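Local atomic coordinates of long form salivary protein D7L (Phlebotomus duboscqi, PDB entry 6MT7), a protein that binds and sequesters cysteinyl leukotrienes and a thromboxane A2 analogue, countering the host's response to sand fly blood feeding and inhibiting platelet aggregation. Residues N7-F12 with A162-L167; C156-S161 with V205-Y210; A191-A196 with N211-H216. All coordinates share one frame; numbering follows the deposited sequence.

Interaction 1: residues N7-F12 with A162-L167; sequences NADQTF and AYYYRL
The guanidinium of Arg-166 is approached at its edge, close to its plane, by the carboxylate of Asp-9 and by the carbonyl O of Tyr-164. Tyr-163 lays CD2 over the centre of one face of the Tyr-164 ring, 3.6 Å above its plane, while its own rim meets a water.

The link across the contact is a salt bridge: Arg-166 NH2 donates to Asp-9 OD2 over 2.8 Å, with an N-H...O angle of 152°. The donor comes from above the carboxylate, 47° out of its plane, although the acid stays near the guanidinium plane. The arginine chain bends at CG (chi2 71°) and then runs extended, which carries the head group over to the acid. Arg-166 NH1 donates to Tyr-164 O at 3.1 Å, so the guanidinium is fixed at two of its nitrogens. The water donates to Asp-9 OD2 and lies 2.6 Å from Tyr-163 OH, which also bonds to Glu-170. Tyr-231 hydrogen-bonds to Asp-9 OD1 and to Arg-166 NH1, tying the chain terminus into this buried network.

Asn-7 and Gln-10 shape the helix start: Gln-10 N donates to Asn-7 OD1 at 2.8 Å, and Asn-7 N returns a bond to Gln-10 OE1 at 2.9 Å. The contact joins a capping box opening helix 8-21, in the PBP/GOBP family region, to a Schellman motif at Arg-166, just after helix 159-164. It is a buried ion pair between one helix's first turn and the turn after another; the Asp-9 side chain lies about 7 Å from that of Lys-136, which probably binds thromboxane A2 and leukotriene C4.

Interaction 2: residues C156-S161 with V205-Y210; sequences CQHACS and VADTMY
Asp-207 turns its carboxylate onto the backbone of Gln-157 and His-158, satisfying two consecutive amides. Gln-157 N donates to the syn lone pair of Asp-207 OD2 at 2.7 Å and makes a weak second bond to OD1. His-158 N gives Asp-207 OD1 a bond of 2.8 Å, arriving on the syn side but 34° out of the carboxylate plane. A water adds a further donor to OD2 and also donates to Gln-157 OE1, at a long 3.3 Å. With so many donors converging, the acid is probably stabilised as the anion.

These bonds fasten the loop leading into helix 159-164 against helix 203-216, beside the disulfide of Cys-156 with Cys-203. One turn on from the acid, Tyr-210 has its CG anti to the backbone N (chi1 -176°), which lays its ring over that of His-158 in an offset stack, centroids 3.6 Å apart and planes at 4°. Gln-157 CB covers the imidazole's opposite face, and His-158 CB adds a CH-pi contact over the tyrosine ring. Ser-161 meets Tyr-210 through CB, and its hydroxyl bonds to Glu-150. Next to these groups Ala-206 CB packs 3.9 Å from Ala-159 CA.

Interaction 3: residues A191-A196 with N211-H216; sequences ASCVKA and NCVEKH
Cys-193 and Cys-212 reach one another through different first torsions: SG of Cys-193 stands beside its backbone N (chi1 -64°), whereas SG of Cys-212 lies anti to its own (chi1 179°). Both CB atoms already point across the gap between the helices, and the sulfurs join at 2.1 Å, the S-S torsion being -77°, near the value preferred by an unstrained disulfide. The CA atoms of the two cysteines are 5.6 Å apart.

This disulfide staples helix 187-196 to helix 203-216. Segments 191-196 and 211-216 run roughly antiparallel, their axes 9.5 Å apart at closest approach. Such bridges between helices are as in odorant-binding proteins, the PBP/GOBP family to which this protein belongs.

His-216, one turn beyond Cys-212, packs alongside the bridge. Its imidazole presents an edge to the sulfur, so that Cys-193 SG lies near the ring plane, 3.6 Å from His-216 CD2. Val-213 CG2 also packs 4.3 Å from Cys-193 SG.

The polar side of the contact is looser. His-216 NE2 makes a weak hydrogen bond to Ser-192 OG, 3.5 Å long, and a water supplements it, donating to Ser-192 OG while lying 3.1 Å from His-216 NE2. The serine hydroxyl is anchored mainly on its own helix, by a hydrogen bond with Gln-189 O, while Ile-185 packs against both His-216 and Val-213.

Interaction 1 lies deep in the molecule, its centre about 6 Å from that of the chain, whereas interactions 2 and 3, with centres about 18 and 20 Å from it, are only partly buried. Helix 159-164 serves both interaction 1 and interaction 2, at its two ends; helix 203-216 serves interactions 2 and 3 in succession. The chemistry changes accordingly: an ion pair within a buried polar network at the centre, a carboxylate on backbone amides beside a ring stack farther out, and a covalent bridge with a weak, watered polar edge in interaction 3. Packing joins them, with Ala-162 against Ala-206 and selenomethionine Met-209 against Cys-193.

Interaction 1: residues N7-F12 with A162-L167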
ATOM      1  N   ASN A   7      -2.827   2.873  -8.836  1.00  6.56           N
ATOM      2  CA  ASN A   7      -4.148   2.521  -9.327  1.00  6.46           C
ATOM      3  C   ASN A   7      -5.097   2.315  -8.144  1.00  7.20           C
ATOM      4  O   ASN A   7      -4.706   2.429  -6.982  1.00  6.38           O
ATOM      5  CB  ASN A   7      -4.063   1.310 -10.278  1.00  6.42           C
ATOM      6  CG  ASN A   7      -3.685   0.013  -9.579  1.00 10.50           C
ATOM      7  OD1 ASN A   7      -4.089  -0.240  -8.448  1.00  8.75           O
ATOM      8  ND2 ASN A   7      -2.918  -0.830 -10.270  1.00 10.81           N
ATOM      9  N   ALA A   8      -6.367   2.014  -8.435  1.00  6.58           N
ATOM     10  CA  ALA A   8      -7.371   1.974  -7.370  1.00  6.64           C
ATOM     11  C   ALA A   8      -7.187   0.783  -6.435  1.00  6.52           C
ATOM     12  O   ALA A   8      -7.629   0.827  -5.278  1.00  7.94           O
ATOM     13  CB  ALA A   8      -8.778   1.945  -7.970  1.00  7.21           C
ATOM     14  N   ASP A   9      -6.600  -0.307  -6.925  1.00  6.89           N
ATOM     15  CA  ASP A   9      -6.270  -1.418  -6.037  1.00  6.35           C
ATOM     16  C   ASP A   9      -5.099  -1.053  -5.137  1.00  7.04           C
ATOM     17  O   ASP A   9      -5.071  -1.410  -3.948  1.00  6.20           O
ATOM     18  CB  ASP A   9      -5.940  -2.660  -6.867  1.00  6.97           C
ATOM     19  CG  ASP A   9      -5.459  -3.831  -6.015  1.00  6.92           C
ATOM     20  OD1 ASP A   9      -6.286  -4.378  -5.266  1.00  7.43           O
ATOM     21  OD2 ASP A   9      -4.264  -4.196  -6.102  1.00  8.68           O
ATOM     22  N   GLN A  10      -4.121  -0.343  -5.692  1.00  6.18           N
ATOM     23  CA  GLN A  10      -2.933   0.008  -4.925  1.00  6.09           C
ATOM     24  C   GLN A  10      -3.247   1.052  -3.863  1.00  6.09           C
ATOM     25  O   GLN A  10      -2.655   1.033  -2.777  1.00  6.02           O
ATOM     26  CB  GLN A  10      -1.845   0.508  -5.872  1.00  6.60           C
ATOM     27  CG  GLN A  10      -1.281  -0.602  -6.762  1.00  6.09           C
ATOM     28  CD  GLN A  10      -0.452  -0.067  -7.912  1.00  9.59           C
ATOM     29  OE1 GLN A  10      -0.676   1.050  -8.403  1.00  7.11           O
ATOM     30  NE2 GLN A  10       0.519  -0.859  -8.347  1.00 11.37           N
ATOM     31  N   THR A  11      -4.153   1.990  -4.162  1.00  6.19           N
ATOM     32  CA  THR A  11      -4.541   2.951  -3.136  1.00  6.21           C
ATOM     33  C   THR A  11      -5.403   2.277  -2.083  1.00  6.22           C
ATOM     34  O   THR A  11      -5.205   2.496  -0.884  1.00  6.56           O
ATOM     35  CB  THR A  11      -5.275   4.152  -3.749  1.00  6.83           C
ATOM     36  OG1 THR A  11      -6.478   3.709  -4.382  1.00  8.62           O
ATOM     37  CG2 THR A  11      -4.386   4.861  -4.788  1.00  6.40           C
ATOM     38  N   PHE A  12      -6.350   1.434  -2.513  1.00  6.31           N
ATOM     39  CA  PHE A  12      -7.183   0.701  -1.562  1.00  6.36           C
ATOM     40  C   PHE A  12      -6.326  -0.121  -0.603  1.00  6.24           C
ATOM     41  O   PHE A  12      -6.549  -0.114   0.618  1.00  6.51           O
ATOM     42  CB  PHE A  12      -8.149  -0.202  -2.331  1.00  7.77           C
ATOM     43  CG  PHE A  12      -9.229  -0.816  -1.491  1.00  7.79           C
ATOM     44  CD1 PHE A  12     -10.015  -0.043  -0.658  1.00 10.21           C
ATOM     45  CD2 PHE A  12      -9.474  -2.185  -1.565  1.00 12.02           C
ATOM     46  CE1 PHE A  12     -11.026  -0.632   0.105  1.00 13.90           C
ATOM     47  CE2 PHE A  12     -10.474  -2.769  -0.818  1.00 13.66           C
ATOM     48  CZ  PHE A  12     -11.252  -1.994   0.018  1.00 14.27           C
ATOM     49  N   ALA A 162       2.338 -13.518  -4.100  1.00 12.42           N
ATOM     50  CA  ALA A 162       3.349 -12.670  -3.468  1.00 14.49           C
ATOM     51  C   ALA A 162       3.124 -11.202  -3.794  1.00 12.82           C
ATOM     52  O   ALA A 162       3.383 -10.326  -2.957  1.00  8.37           O
ATOM     53  CB  ALA A 162       4.750 -13.102  -3.900  1.00 13.97           C
ATOM     54  N   TYR A 163       2.655 -10.911  -5.012  1.00  9.91           N
ATOM     55  CA  TYR A 163       2.345  -9.527  -5.355  1.00 10.80           C
ATOM     56  C   TYR A 163       1.176  -9.005  -4.515  1.00  9.46           C
ATOM     57  O   TYR A 163       1.257  -7.923  -3.923  1.00  6.70           O
ATOM     58  CB  TYR A 163       2.037  -9.390  -6.856  1.00  9.92           C
ATOM     59  CG  TYR A 163       1.497  -8.013  -7.158  1.00 11.83           C
ATOM     60  CD1 TYR A 163       2.353  -6.928  -7.280  1.00 14.38           C
ATOM     61  CD2 TYR A 163       0.122  -7.783  -7.253  1.00 11.02           C
ATOM     62  CE1 TYR A 163       1.866  -5.657  -7.498  1.00 13.98           C
ATOM     63  CE2 TYR A 163      -0.375  -6.511  -7.458  1.00 12.69           C
ATOM     64  CZ  TYR A 163       0.502  -5.451  -7.587  1.00 12.98           C
ATOM     65  OH  TYR A 163       0.021  -4.179  -7.802  1.00 15.59           O
ATOM     66  N   TYR A 164       0.080  -9.764  -4.430  1.00  7.27           N
ATOM     67  CA  TYR A 164      -1.087  -9.223  -3.741  1.00  8.59           C
ATOM     68  C   TYR A 164      -0.908  -9.196  -2.227  1.00  6.52           C
ATOM     69  O   TYR A 164      -1.531  -8.368  -1.550  1.00  6.93           O
ATOM     70  CB  TYR A 164      -2.342 -10.002  -4.144  1.00  6.58           C
ATOM     71  CG  TYR A 164      -2.843  -9.511  -5.478  1.00  7.01           C
ATOM     72  CD1 TYR A 164      -3.517  -8.301  -5.585  1.00  8.37           C
ATOM     73  CD2 TYR A 164      -2.580 -10.217  -6.637  1.00  9.01           C
ATOM     74  CE1 TYR A 164      -3.960  -7.828  -6.812  1.00 10.91           C
ATOM     75  CE2 TYR A 164      -3.009  -9.750  -7.869  1.00  8.57           C
ATOM     76  CZ  TYR A 164      -3.696  -8.555  -7.950  1.00 13.14           C
ATOM     77  OH  TYR A 164      -4.123  -8.093  -9.177  1.00 11.16           O
ATOM     78  N   TYR A 165      -0.062 -10.068  -1.678  1.00  6.65           N
ATOM     79  CA  TYR A 165       0.346  -9.925  -0.283  1.00  6.67           C
ATOM     80  C   TYR A 165       1.332  -8.780  -0.080  1.00  6.55           C
ATOM     81  O   TYR A 165       1.672  -8.478   1.066  1.00  7.02           O
ATOM     82  CB  TYR A 165       0.996 -11.206   0.228  1.00  8.83           C
ATOM     83  CG  TYR A 165       0.093 -12.410   0.278  1.00  7.08           C
ATOM     84  CD1 TYR A 165      -1.254 -12.297   0.600  1.00  9.64           C
ATOM     85  CD2 TYR A 165       0.606 -13.675   0.023  1.00 14.82           C
ATOM     86  CE1 TYR A 165      -2.077 -13.435   0.656  1.00 11.15           C
ATOM     87  CE2 TYR A 165      -0.199 -14.807   0.070  1.00 15.28           C
ATOM     88  CZ  TYR A 165      -1.531 -14.682   0.383  1.00 12.63           C
ATOM     89  OH  TYR A 165      -2.309 -15.826   0.424  1.00 14.54           O
ATOM     90  N   ARG A 166       1.785  -8.145  -1.165  1.00  6.47           N
ATOM     91  CA  ARG A 166       2.779  -7.073  -1.121  1.00  6.57           C
ATOM     92  C   ARG A 166       4.066  -7.538  -0.448  1.00  6.54           C
ATOM     93  O   ARG A 166       4.699  -6.806   0.322  1.00  6.63           O
ATOM     94  CB  ARG A 166       2.228  -5.802  -0.467  1.00  7.23           C
ATOM     95  CG  ARG A 166       1.579  -4.844  -1.482  1.00  6.14           C
ATOM     96  CD  ARG A 166       0.258  -5.420  -2.008  1.00  6.16           C
ATOM     97  NE  ARG A 166      -0.407  -4.528  -2.962  1.00  6.09           N
ATOM     98  CZ  ARG A 166      -1.623  -4.747  -3.464  1.00  7.96           C
ATOM     99  NH1 ARG A 166      -2.316  -5.829  -3.116  1.00  6.20           N
ATOM    100  NH2 ARG A 166      -2.165  -3.877  -4.307  1.00  6.90           N
ATOM    101  N   LEU A 167       4.473  -8.768  -0.763  1.00  6.73           N
ATOM    102  CA  LEU A 167       5.844  -9.177  -0.488  1.00  8.73           C
ATOM    103  C   LEU A 167       6.793  -8.634  -1.550  1.00  8.32           C
ATOM    104  O   LEU A 167       7.953  -8.333  -1.245  1.00  8.04           O
ATOM    105  CB  LEU A 167       5.942 -10.701  -0.421  1.00  7.17           C
ATOM    106  CG  LEU A 167       4.952 -11.355   0.549  1.00  7.20           C
ATOM    107  CD1 LEU A 167       5.092 -12.875   0.538  1.00  8.73           C
ATOM    108  CD2 LEU A 167       5.142 -10.801   1.946  1.00  7.17           C
TER
HETATM  109  O   HOH W   1      -2.507  -3.664  -8.158  1.00 10.81           O

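Interaction 2: residues C156-S161 with V205-Y210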
ATOM      1  N   CYS A 156       6.838 -20.603 -11.808  1.00 26.14           N
ATOM      2  CA  CYS A 156       6.770 -20.251 -10.400  1.00 24.85           C
ATOM      3  C   CYS A 156       5.535 -20.852  -9.740  1.00 25.63           C
ATOM      4  O   CYS A 156       4.661 -21.433 -10.388  1.00 27.33           O
ATOM      5  CB  CYS A 156       6.800 -18.739 -10.232  1.00 25.93           C
ATOM      6  SG  CYS A 156       8.464 -18.096 -10.462  1.00 29.27           S
ATOM      7  N   GLN A 157       5.477 -20.704  -8.416  1.00 17.69           N
ATOM      8  CA  GLN A 157       4.382 -21.256  -7.639  1.00 18.77           C
ATOM      9  C   GLN A 157       3.569 -20.215  -6.890  1.00 16.58           C
ATOM     10  O   GLN A 157       2.435 -20.515  -6.502  1.00 17.35           O
ATOM     11  CB  GLN A 157       4.911 -22.284  -6.632  1.00 28.06           C
ATOM     12  CG  GLN A 157       5.264 -23.622  -7.262  1.00 41.88           C
ATOM     13  CD  GLN A 157       6.463 -24.270  -6.606  1.00 49.78           C
ATOM     14  OE1 GLN A 157       7.534 -24.364  -7.204  1.00 53.15           O
ATOM     15  NE2 GLN A 157       6.289 -24.727  -5.369  1.00 52.97           N
ATOM     16  N   HIS A 158       4.106 -19.010  -6.684  1.00 18.81           N
ATOM     17  CA  HIS A 158       3.461 -17.998  -5.850  1.00 20.30           C
ATOM     18  C   HIS A 158       3.637 -16.601  -6.426  1.00 21.12           C
ATOM     19  O   HIS A 158       3.671 -15.615  -5.674  1.00 19.01           O
ATOM     20  CB  HIS A 158       4.018 -18.023  -4.422  1.00 23.04           C
ATOM     21  CG  HIS A 158       4.129 -19.396  -3.837  1.00 24.81           C
ATOM     22  ND1 HIS A 158       3.029 -20.133  -3.454  1.00 24.55           N
ATOM     23  CD2 HIS A 158       5.211 -20.165  -3.567  1.00 28.49           C
ATOM     24  CE1 HIS A 158       3.427 -21.298  -2.976  1.00 29.79           C
ATOM     25  NE2 HIS A 158       4.748 -21.341  -3.029  1.00 28.16           N
ATOM     26  N   ALA A 159       3.754 -16.492  -7.748  1.00 13.82           N
ATOM     27  CA  ALA A 159       4.102 -15.211  -8.357  1.00 16.29           C
ATOM     28  C   ALA A 159       3.005 -14.176  -8.150  1.00 20.78           C
ATOM     29  O   ALA A 159       3.286 -13.007  -7.854  1.00 16.46           O
ATOM     30  CB  ALA A 159       4.376 -15.399  -9.844  1.00 20.81           C
ATOM     31  N   CYS A 160       1.753 -14.586  -8.318  1.00 15.38           N
ATOM     32  CA  CYS A 160       0.625 -13.682  -8.159  1.00 12.78           C
ATOM     33  C   CYS A 160       0.368 -13.402  -6.683  1.00 11.69           C
ATOM     34  O   CYS A 160       0.203 -12.244  -6.283  1.00 12.36           O
ATOM     35  CB  CYS A 160      -0.602 -14.299  -8.846  1.00 12.66           C
ATOM     36  SG  CYS A 160      -2.180 -13.427  -8.679  1.00 14.20           S
ATOM     37  N   SER A 161       0.356 -14.457  -5.861  1.00  7.19           N
ATOM     38  CA  SER A 161       0.054 -14.302  -4.440  1.00  9.73           C
ATOM     39  C   SER A 161       1.055 -13.380  -3.760  1.00 13.04           C
ATOM     40  O   SER A 161       0.678 -12.540  -2.932  1.00  9.62           O
ATOM     41  CB  SER A 161       0.053 -15.666  -3.751  1.00 15.69           C
ATOM     42  OG  SER A 161      -1.147 -16.367  -4.014  1.00 19.05           O
ATOM     43  N   VAL A 205      12.028 -14.354  -7.139  1.00 14.51           N
ATOM     44  CA  VAL A 205      12.011 -13.455  -5.983  1.00 12.11           C
ATOM     45  C   VAL A 205      10.692 -13.597  -5.238  1.00 12.72           C
ATOM     46  O   VAL A 205      10.657 -13.704  -4.005  1.00 12.90           O
ATOM     47  CB  VAL A 205      12.244 -11.996  -6.415  1.00 15.61           C
ATOM     48  CG1 VAL A 205      12.176 -11.074  -5.200  1.00 12.90           C
ATOM     49  CG2 VAL A 205      13.577 -11.842  -7.112  1.00 18.74           C
ATOM     50  N   ALA A 206       9.587 -13.603  -5.983  1.00 12.99           N
ATOM     51  CA  ALA A 206       8.270 -13.762  -5.376  1.00 15.85           C
ATOM     52  C   ALA A 206       8.175 -15.073  -4.606  1.00 15.74           C
ATOM     53  O   ALA A 206       7.722 -15.104  -3.455  1.00 12.94           O
ATOM     54  CB  ALA A 206       7.190 -13.694  -6.458  1.00  7.65           C
ATOM     55  N   ASP A 207       8.598 -16.174  -5.229  1.00 14.80           N
ATOM     56  CA  ASP A 207       8.504 -17.470  -4.573  1.00 13.95           C
ATOM     57  C   ASP A 207       9.396 -17.540  -3.342  1.00 16.47           C
ATOM     58  O   ASP A 207       9.008 -18.121  -2.319  1.00 17.18           O
ATOM     59  CB  ASP A 207       8.871 -18.583  -5.552  1.00 18.17           C
ATOM     60  CG  ASP A 207       7.714 -18.973  -6.444  1.00 25.09           C
ATOM     61  OD1 ASP A 207       6.801 -18.143  -6.641  1.00 19.53           O
ATOM     62  OD2 ASP A 207       7.715 -20.112  -6.949  1.00 25.78           O
ATOM     63  N   THR A 208      10.598 -16.967  -3.425  1.00 15.90           N
ATOM     64  CA  THR A 208      11.498 -17.007  -2.280  1.00 15.78           C
ATOM     65  C   THR A 208      10.929 -16.215  -1.110  1.00 14.00           C
ATOM     66  O   THR A 208      10.967 -16.681   0.036  1.00 15.19           O
ATOM     67  CB  THR A 208      12.884 -16.499  -2.678  1.00 19.62           C
ATOM     68  OG1 THR A 208      13.340 -17.237  -3.816  1.00 26.15           O
ATOM     69  CG2 THR A 208      13.882 -16.698  -1.542  1.00 17.19           C
HETATM   70  N   MSE A 209      10.356 -15.041  -1.376  1.00 13.20           N
HETATM   71  CA  MSE A 209       9.692 -14.286  -0.316  1.00 10.15           C
HETATM   72  C   MSE A 209       8.539 -15.055   0.309  1.00 11.24           C
HETATM   73  O   MSE A 209       8.415 -15.127   1.535  1.00 11.01           O
HETATM   74  CB  MSE A 209       9.192 -12.924  -0.837  1.00 11.95           C
HETATM   75  CG  MSE A 209      10.331 -11.997  -1.251  1.00 12.31           C
HETATM   76 SE   MSE A 209      11.229 -11.264   0.337  1.00 15.41          SE
HETATM   77  CE  MSE A 209       9.677 -10.543   1.207  1.00  9.61           C
ATOM     78  N   TYR A 210       7.695 -15.623  -0.549  1.00 14.23           N
ATOM     79  CA  TYR A 210       6.551 -16.392  -0.070  1.00 12.31           C
ATOM     80  C   TYR A 210       7.000 -17.532   0.837  1.00 13.27           C
ATOM     81  O   TYR A 210       6.515 -17.674   1.966  1.00 13.21           O
ATOM     82  CB  TYR A 210       5.758 -16.918  -1.272  1.00 13.40           C
ATOM     83  CG  TYR A 210       4.477 -17.653  -0.932  1.00 15.21           C
ATOM     84  CD1 TYR A 210       4.502 -18.971  -0.482  1.00 16.97           C
ATOM     85  CD2 TYR A 210       3.238 -17.034  -1.078  1.00 13.63           C
ATOM     86  CE1 TYR A 210       3.329 -19.644  -0.162  1.00 20.50           C
ATOM     87  CE2 TYR A 210       2.065 -17.705  -0.772  1.00 19.48           C
ATOM     88  CZ  TYR A 210       2.118 -19.005  -0.316  1.00 19.64           C
ATOM     89  OH  TYR A 210       0.947 -19.664  -0.016  1.00 27.25           O
TER
HETATM   90  O   HOH W   2       9.547 -21.756  -7.242  1.00 38.34           O

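Interaction 3: residues A191-A196 with N211-H216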
ATOM      1  N   ALA A 191      13.314  -8.842   7.161  1.00  8.30           N
ATOM      2  CA  ALA A 191      14.564  -8.411   6.538  1.00  8.50           C
ATOM      3  C   ALA A 191      15.373  -9.594   6.033  1.00 10.62           C
ATOM      4  O   ALA A 191      15.994  -9.519   4.965  1.00 12.04           O
ATOM      5  CB  ALA A 191      15.407  -7.598   7.528  1.00  9.24           C
ATOM      6  N   SER A 192      15.407 -10.692   6.798  1.00  9.44           N
ATOM      7  CA  SER A 192      16.151 -11.861   6.340  1.00 10.98           C
ATOM      8  C   SER A 192      15.547 -12.442   5.066  1.00 10.77           C
ATOM      9  O   SER A 192      16.285 -12.928   4.202  1.00 13.02           O
ATOM     10  CB  SER A 192      16.231 -12.925   7.446  1.00 16.33           C
ATOM     11  OG  SER A 192      14.989 -13.590   7.625  1.00 26.79           O
ATOM     12  N   CYS A 193      14.220 -12.376   4.915  1.00  9.19           N
ATOM     13  CA  CYS A 193      13.597 -12.834   3.670  1.00  9.09           C
ATOM     14  C   CYS A 193      13.967 -11.939   2.495  1.00  9.98           C
ATOM     15  O   CYS A 193      14.248 -12.432   1.396  1.00 13.35           O
ATOM     16  CB  CYS A 193      12.079 -12.889   3.826  1.00 12.10           C
ATOM     17  SG  CYS A 193      11.561 -14.081   5.057  1.00 15.00           S
ATOM     18  N   VAL A 194      13.959 -10.620   2.705  1.00 10.24           N
ATOM     19  CA  VAL A 194      14.385  -9.684   1.664  1.00 10.02           C
ATOM     20  C   VAL A 194      15.805 -10.003   1.219  1.00 11.74           C
ATOM     21  O   VAL A 194      16.091 -10.140   0.020  1.00 15.39           O
ATOM     22  CB  VAL A 194      14.258  -8.234   2.172  1.00  9.04           C
ATOM     23  CG1 VAL A 194      14.897  -7.239   1.197  1.00 12.07           C
ATOM     24  CG2 VAL A 194      12.800  -7.892   2.422  1.00  7.93           C
ATOM     25  N   LYS A 195      16.708 -10.158   2.186  1.00  9.55           N
ATOM     26  CA  LYS A 195      18.099 -10.437   1.855  1.00 13.06           C
ATOM     27  C   LYS A 195      18.238 -11.761   1.111  1.00 16.42           C
ATOM     28  O   LYS A 195      18.992 -11.854   0.134  1.00 18.45           O
ATOM     29  CB  LYS A 195      18.942 -10.442   3.126  1.00 15.54           C
ATOM     30  CG  LYS A 195      20.404 -10.720   2.868  1.00 16.63           C
ATOM     31  CD  LYS A 195      21.239 -10.401   4.092  1.00 23.49           C
ATOM     32  CE  LYS A 195      22.728 -10.549   3.810  1.00 27.99           C
ATOM     33  NZ  LYS A 195      23.534 -10.350   5.060  1.00 30.99           N
ATOM     34  N   ALA A 196      17.519 -12.796   1.553  1.00 12.90           N
ATOM     35  CA  ALA A 196      17.594 -14.089   0.883  1.00 18.68           C
ATOM     36  C   ALA A 196      17.053 -14.026  -0.537  1.00 19.02           C
ATOM     37  O   ALA A 196      17.429 -14.859  -1.372  1.00 18.59           O
ATOM     38  CB  ALA A 196      16.836 -15.151   1.688  1.00 17.11           C
ATOM     39  N   ASN A 211       7.926 -18.364   0.350  1.00 15.63           N
ATOM     40  CA  ASN A 211       8.348 -19.533   1.114  1.00 12.38           C
ATOM     41  C   ASN A 211       9.069 -19.134   2.391  1.00 16.84           C
ATOM     42  O   ASN A 211       8.956 -19.830   3.408  1.00 15.69           O
ATOM     43  CB  ASN A 211       9.240 -20.423   0.253  1.00 16.54           C
ATOM     44  CG  ASN A 211       8.484 -21.054  -0.900  1.00 22.89           C
ATOM     45  OD1 ASN A 211       7.290 -21.314  -0.792  1.00 24.30           O
ATOM     46  ND2 ASN A 211       9.171 -21.291  -2.006  1.00 21.21           N
ATOM     47  N   CYS A 212       9.801 -18.018   2.359  1.00 18.12           N
ATOM     48  CA  CYS A 212      10.533 -17.576   3.542  1.00 13.61           C
ATOM     49  C   CYS A 212       9.586 -17.075   4.624  1.00 12.87           C
ATOM     50  O   CYS A 212       9.760 -17.401   5.807  1.00 13.57           O
ATOM     51  CB  CYS A 212      11.538 -16.486   3.166  1.00 19.84           C
ATOM     52  SG  CYS A 212      12.497 -15.842   4.560  1.00 18.59           S
ATOM     53  N   VAL A 213       8.580 -16.283   4.244  1.00 12.65           N
ATOM     54  CA  VAL A 213       7.613 -15.806   5.228  1.00 12.70           C
ATOM     55  C   VAL A 213       6.850 -16.985   5.820  1.00 12.31           C
ATOM     56  O   VAL A 213       6.651 -17.070   7.036  1.00 13.33           O
ATOM     57  CB  VAL A 213       6.661 -14.770   4.593  1.00 14.64           C
ATOM     58  CG1 VAL A 213       5.482 -14.475   5.524  1.00 14.65           C
ATOM     59  CG2 VAL A 213       7.408 -13.468   4.265  1.00 11.62           C
ATOM     60  N   GLU A 214       6.435 -17.926   4.968  1.00 14.20           N
ATOM     61  CA  GLU A 214       5.675 -19.073   5.453  1.00 16.87           C
ATOM     62  C   GLU A 214       6.502 -19.927   6.403  1.00 19.72           C
ATOM     63  O   GLU A 214       5.962 -20.489   7.362  1.00 19.50           O
ATOM     64  CB  GLU A 214       5.189 -19.908   4.274  1.00 23.02           C
ATOM     65  CG  GLU A 214       4.190 -20.984   4.661  1.00 30.82           C
ATOM     66  CD  GLU A 214       3.568 -21.653   3.451  1.00 33.64           C
ATOM     67  OE1 GLU A 214       4.315 -22.007   2.511  1.00 36.26           O
ATOM     68  OE2 GLU A 214       2.331 -21.813   3.438  1.00 38.55           O
ATOM     69  N   LYS A 215       7.808 -20.028   6.156  1.00 22.87           N
ATOM     70  CA  LYS A 215       8.670 -20.785   7.057  1.00 24.38           C
ATOM     71  C   LYS A 215       8.732 -20.142   8.439  1.00 23.87           C
ATOM     72  O   LYS A 215       8.767 -20.845   9.456  1.00 24.78           O
ATOM     73  CB  LYS A 215      10.067 -20.917   6.452  1.00 28.19           C
ATOM     74  CG  LYS A 215      11.004 -21.804   7.257  1.00 37.06           C
ATOM     75  CD  LYS A 215      11.517 -22.970   6.425  1.00 44.15           C
ATOM     76  CE  LYS A 215      12.440 -23.874   7.237  1.00 48.40           C
ATOM     77  NZ  LYS A 215      11.759 -25.125   7.674  1.00 49.31           N
ATOM     78  N   HIS A 216       8.732 -18.807   8.499  1.00 17.42           N
ATOM     79  CA  HIS A 216       8.783 -18.134   9.792  1.00 20.86           C
ATOM     80  C   HIS A 216       7.478 -18.302  10.557  1.00 26.07           C
ATOM     81  O   HIS A 216       7.492 -18.550  11.770  1.00 24.56           O
ATOM     82  CB  HIS A 216       9.115 -16.653   9.609  1.00 20.16           C
ATOM     83  CG  HIS A 216      10.541 -16.400   9.238  1.00 23.70           C
ATOM     84  ND1 HIS A 216      11.596 -16.789  10.037  1.00 23.38           N
ATOM     85  CD2 HIS A 216      11.089 -15.802   8.155  1.00 22.00           C
ATOM     86  CE1 HIS A 216      12.734 -16.442   9.460  1.00 23.01           C
ATOM     87  NE2 HIS A 216      12.453 -15.839   8.318  1.00 23.94           N
TER
HETATM   88  O   HOH W   3      15.108 -16.413   6.917  1.00 25.68           O